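Local coordinates for phosphoribosyl-aminoimidazole carboxylase (Aspergillus clavatus, PDB 3K5I), which probably carboxylates 5-aminoimidazole ribonucleotide at the expense of ATP to give N5-carboxyaminoimidazole ribonucleotide, a step of purine biosynthesis, at residues T380-T383 and M384-E388; P321-S324 and L325-R328. One frame throughout, in Å; residues are numbered along the deposited sequence. Where two conformers were deposited one is given.

Interaction 1 of 2, residues T380-T383 and M384-E388; sequences TAPT and MHEAE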
loop_
_atom_site.group_PDB
_atom_site.type_symbol
_atom_site.label_atom_id
_atom_site.label_comp_id
_atom_site.label_asym_id
_atom_site.label_seq_id
_atom_site.Cartn_x
_atom_site.Cartn_y
_atom_site.Cartn_z
ATOM N N THR A 380 11.392 6.092 -5.618
ATOM C CA THR A 380 11.216 7.539 -5.401
ATOM C C THR A 380 12.571 8.172 -4.992
ATOM O O THR A 380 13.565 7.490 -4.758
ATOM C CB THR A 380 10.286 7.711 -4.207
ATOM O OG1 THR A 380 10.819 6.955 -3.110
ATOM C CG2 THR A 380 8.965 7.083 -4.498
ATOM N N ALA A 381 12.611 9.490 -4.882
ATOM C CA ALA A 381 13.809 10.179 -4.451
ATOM C C ALA A 381 13.518 11.666 -4.461
ATOM O O ALA A 381 12.637 12.132 -5.198
ATOM C CB ALA A 381 15.051 9.796 -5.189
ATOM N N PRO A 382 14.217 12.414 -3.601
ATOM C CA PRO A 382 13.915 13.846 -3.538
ATOM C C PRO A 382 14.196 14.494 -4.884
ATOM O O PRO A 382 13.674 15.552 -5.107
ATOM C CB PRO A 382 14.806 14.392 -2.413
ATOM C CG PRO A 382 15.547 13.156 -1.798
ATOM C CD PRO A 382 14.902 11.917 -2.395
ATOM N N THR A 383 15.010 13.864 -5.748
ATOM C CA THR A 383 15.383 14.366 -7.076
ATOM C C THR A 383 15.348 13.244 -8.128
ATOM O O THR A 383 15.537 12.056 -7.825
ATOM C CB THR A 383 16.832 14.966 -7.137
ATOM O OG1 THR A 383 17.740 13.941 -6.728
ATOM C CG2 THR A 383 17.031 16.172 -6.167
ATOM N N MET A 384 15.150 13.608 -9.391
ATOM C CA MET A 384 15.065 12.567 -10.414
ATOM C C MET A 384 16.453 11.961 -10.507
ATOM O O MET A 384 16.667 10.741 -10.530
ATOM C CB MET A 384 14.737 13.322 -11.725
ATOM C CG MET A 384 14.110 12.524 -12.852
ATOM S SD MET A 384 12.980 11.119 -12.440
ATOM C CE MET A 384 11.406 11.996 -12.955
ATOM N N HIS A 385 17.408 12.878 -10.566
ATOM C CA HIS A 385 18.764 12.470 -10.730
ATOM C C HIS A 385 18.939 11.270 -9.833
ATOM O O HIS A 385 19.315 10.203 -10.198
ATOM C CB HIS A 385 19.731 13.543 -10.304
ATOM C CG HIS A 385 21.124 13.110 -10.571
ATOM N ND1 HIS A 385 21.577 12.886 -11.857
ATOM C CD2 HIS A 385 22.137 12.789 -9.741
ATOM C CE1 HIS A 385 22.830 12.476 -11.801
ATOM N NE2 HIS A 385 23.192 12.410 -10.532
ATOM N N GLU A 386 18.768 11.528 -8.553
ATOM C CA GLU A 386 19.026 10.479 -7.575
ATOM C C GLU A 386 18.164 9.213 -7.723
ATOM O O GLU A 386 18.652 8.090 -7.464
ATOM C CB GLU A 386 18.805 11.149 -6.240
ATOM C CG GLU A 386 19.451 10.487 -5.080
ATOM C CD GLU A 386 18.895 11.066 -3.799
ATOM O OE1 GLU A 386 18.498 12.266 -3.765
ATOM O OE2 GLU A 386 18.860 10.264 -2.849
ATOM N N ALA A 387 16.897 9.398 -8.126
ATOM C CA ALA A 387 15.959 8.277 -8.354
ATOM C C ALA A 387 16.544 7.497 -9.542
ATOM O O ALA A 387 16.581 6.255 -9.545
ATOM C CB ALA A 387 14.524 8.783 -8.703
ATOM N N GLU A 388 17.008 8.240 -10.547
ATOM C CA GLU A 388 17.615 7.609 -11.713
ATOM C C GLU A 388 18.838 6.758 -11.323
ATOM O O GLU A 388 19.053 5.638 -11.808
ATOM C CB GLU A 388 18.099 8.660 -12.662
ATOM C CG GLU A 388 17.051 9.195 -13.616
ATOM C CD GLU A 388 17.511 10.538 -14.171
ATOM O OE1 GLU A 388 16.712 11.263 -14.790
ATOM O OE2 GLU A 388 18.695 10.885 -14.000
#

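Interaction 2 of 2, residues P321-S324 and L325-R328; sequences PAQS and LEIR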
loop_
_atom_site.group_PDB
_atom_site.type_symbol
_atom_site.label_atom_id
_atom_site.label_comp_id
_atom_site.label_asym_id
_atom_site.label_seq_id
_atom_site.Cartn_x
_atom_site.Cartn_y
_atom_site.Cartn_z
ATOM N N PRO A 321 -9.633 15.830 -2.538
ATOM C CA PRO A 321 -8.806 17.046 -2.397
ATOM C C PRO A 321 -7.768 17.081 -3.540
ATOM O O PRO A 321 -7.058 16.139 -3.804
ATOM C CB PRO A 321 -8.230 16.925 -0.992
ATOM C CG PRO A 321 -9.208 15.892 -0.230
ATOM C CD PRO A 321 -9.835 15.035 -1.298
ATOM N N ALA A 322 -7.725 18.145 -4.334
ATOM C CA ALA A 322 -6.844 18.218 -5.500
ATOM C C ALA A 322 -5.356 18.147 -5.080
ATOM O O ALA A 322 -4.426 17.675 -5.727
ATOM C CB ALA A 322 -7.099 19.600 -6.152
ATOM N N GLN A 323 -5.086 18.707 -3.925
ATOM C CA GLN A 323 -3.740 18.714 -3.368
ATOM C C GLN A 323 -3.168 17.282 -3.331
ATOM O O GLN A 323 -1.955 17.090 -3.475
ATOM C CB GLN A 323 -3.935 19.148 -1.894
ATOM C CG GLN A 323 -2.904 20.121 -1.323
ATOM C CD GLN A 323 -3.440 21.414 -0.693
ATOM O OE1 GLN A 323 -4.525 21.520 -0.093
ATOM N NE2 GLN A 323 -2.606 22.426 -0.795
ATOM N N SER A 324 -4.038 16.296 -3.101
ATOM C CA SER A 324 -3.647 14.891 -2.997
ATOM C C SER A 324 -3.153 14.164 -4.239
ATOM O O SER A 324 -2.701 12.999 -4.164
ATOM C CB SER A 324 -4.818 14.118 -2.401
ATOM O OG SER A 324 -5.141 14.542 -1.082
ATOM N N LEU A 325 -3.266 14.840 -5.380
ATOM C CA LEU A 325 -2.868 14.291 -6.678
ATOM C C LEU A 325 -1.595 14.987 -7.123
ATOM O O LEU A 325 -1.141 14.852 -8.242
ATOM C CB LEU A 325 -3.953 14.589 -7.699
ATOM C CG LEU A 325 -5.279 14.355 -6.954
ATOM C CD1 LEU A 325 -6.502 14.760 -7.773
ATOM C CD2 LEU A 325 -5.404 12.891 -6.773
ATOM N N GLU A 326 -1.008 15.736 -6.198
ATOM C CA GLU A 326 0.238 16.448 -6.515
ATOM C C GLU A 326 1.284 15.393 -6.205
ATOM O O GLU A 326 1.101 14.628 -5.249
ATOM C CB GLU A 326 0.435 17.590 -5.487
ATOM C CG GLU A 326 0.032 18.969 -5.977
ATOM C CD GLU A 326 -0.220 20.013 -4.883
ATOM O OE1 GLU A 326 0.474 20.007 -3.831
ATOM O OE2 GLU A 326 -1.116 20.862 -5.100
ATOM N N ILE A 327 2.377 15.430 -6.955
ATOM C CA ILE A 327 3.482 14.491 -6.751
ATOM C C ILE A 327 4.330 14.873 -5.557
ATOM O O ILE A 327 4.860 15.982 -5.474
ATOM C CB ILE A 327 4.301 14.463 -8.024
ATOM C CG1 ILE A 327 3.483 13.694 -9.034
ATOM C CG2 ILE A 327 5.766 14.047 -7.832
ATOM C CD1 ILE A 327 4.166 13.610 -10.457
ATOM N N ARG A 328 4.452 13.963 -4.611
ATOM C CA ARG A 328 5.252 14.213 -3.388
ATOM C C ARG A 328 6.759 14.313 -3.647
ATOM O O ARG A 328 7.386 15.154 -3.039
ATOM C CB ARG A 328 5.074 13.002 -2.424
ATOM C CG ARG A 328 3.576 12.591 -2.291
ATOM C CD ARG A 328 3.200 11.542 -1.210
ATOM N NE ARG A 328 4.202 11.620 -0.174
ATOM C CZ ARG A 328 4.498 10.689 0.716
ATOM N NH1 ARG A 328 3.833 9.551 0.674
ATOM N NH2 ARG A 328 5.458 10.937 1.617
HETATM O O HOH W 1 0.020 18.191 -1.866
#

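Interaction 1 of 2, residues T380-T383 and M384-E388
T380, the last residue of strand 373-380, meets the following helix only through its backbone: its C lies 4.2 Å from A387 CB, while its own CB turns away and the side chain packs on Q329 and S331. At A381 the methyl group points at the helix and sits against its first turn, with CB 3.5 Å from A387 N and 3.7 Å from A387 CB; this pair of alanines forms the buried apolar floor of the turn. P382 then reaches the E386 carboxylate through CG, 3.7 Å from E386 OE1; the E386 side chain also packs on Q323 of the second subunit. T383 is the N-cap of helix 384-399. Its OG1 lies between the backbone N and the carbonyl carbon (chi1 58°), which aims the hydroxyl along the opening turn, where it accepts from E386 N at 3.2 Å with an N-H...O angle of 154°. The E386 side chain crosses that of T383 at about a right angle, and a weak hydrogen bond of 3.5 Å runs from T383 OG1 to E386 OE1. A full capping box is not closed, because E386 OE1 stays 4.3 Å from T383 N. One step on, T383 O takes A387 N at 3.0 Å, the first i to i+4 bond of the helix. The hydroxyl thus accepts one good bond and gives at most a weak one, satisfying an N-H that the helix itself cannot pair, while the carboxylate beside it would probably be favoured by the partial positive charge of the helix start.

Interaction 2 of 2, residues P321-S324 and L325-R328
E326 folds back over Q323 beside the 3-10 turn that includes 322-324, and its side chain runs past the carbonyl it has left behind. CB is the closest atom, 3.2 Å from Q323 O. CG moves off to 3.7 Å from the same oxygen and CD keeps that spacing, so the extended chain passes alongside the carbonyl. At the tip the two carboxylate oxygens part: OE2 lies 3.8 Å from Q323 CA, whereas OE1 is 2.7 Å from a water that also sits 2.8 Å from Q323 O, joining the two residues by a bridge whose protons other acceptors compete for. The backbone is wound by i to i+3 bonds: L325 N gives to A322 O at 3.1 Å, and E326 N gives to Q323 O. L325 takes a different direction. With CG anti to its carbonyl carbon and beside the backbone N (chi1 -41°), the isobutyl group turns back along the preceding turn, where CG approaches A322 O to 3.6 Å and CD2 rests near S324 C. It packs on L305 and I320 of nearby loops and on L222 and Y224 of strand 221-232, joining this loop to that strand. Residues 321-328 belong to the loop between helix 307-315 and strand 331-337 and lie against the second subunit; S324 OG bonds N357 N of that subunit. Q323 O therefore has two polar partners, an amide and a water; the E326 carboxylate, exposed and bonded to a water, is probably charged, while the L325 side chain is buried.

Both interactions are partly buried local turns beside the same antiparallel sheet: 380-388 joins strand 373-380 to the C-terminal helix, and 321-328 leads from helix 307-315 toward strand 331-337. A381, A387, S324 and L325 are buried; P382, T383, A322, Q323 and E326 are exposed. Within one chain their centres lie about 19 Å apart without touching, yet they meet across the dimer: E386 packs on Q323 of the second subunit and T380 on R328 of the second subunit. N357 ND2 bonds T380 O of its own chain, and N357 N bonds S324 OG of the other subunit. Interaction 1 relies on a side-chain cap, interaction 2 on backbone i to i+3 bonds and a bridging water.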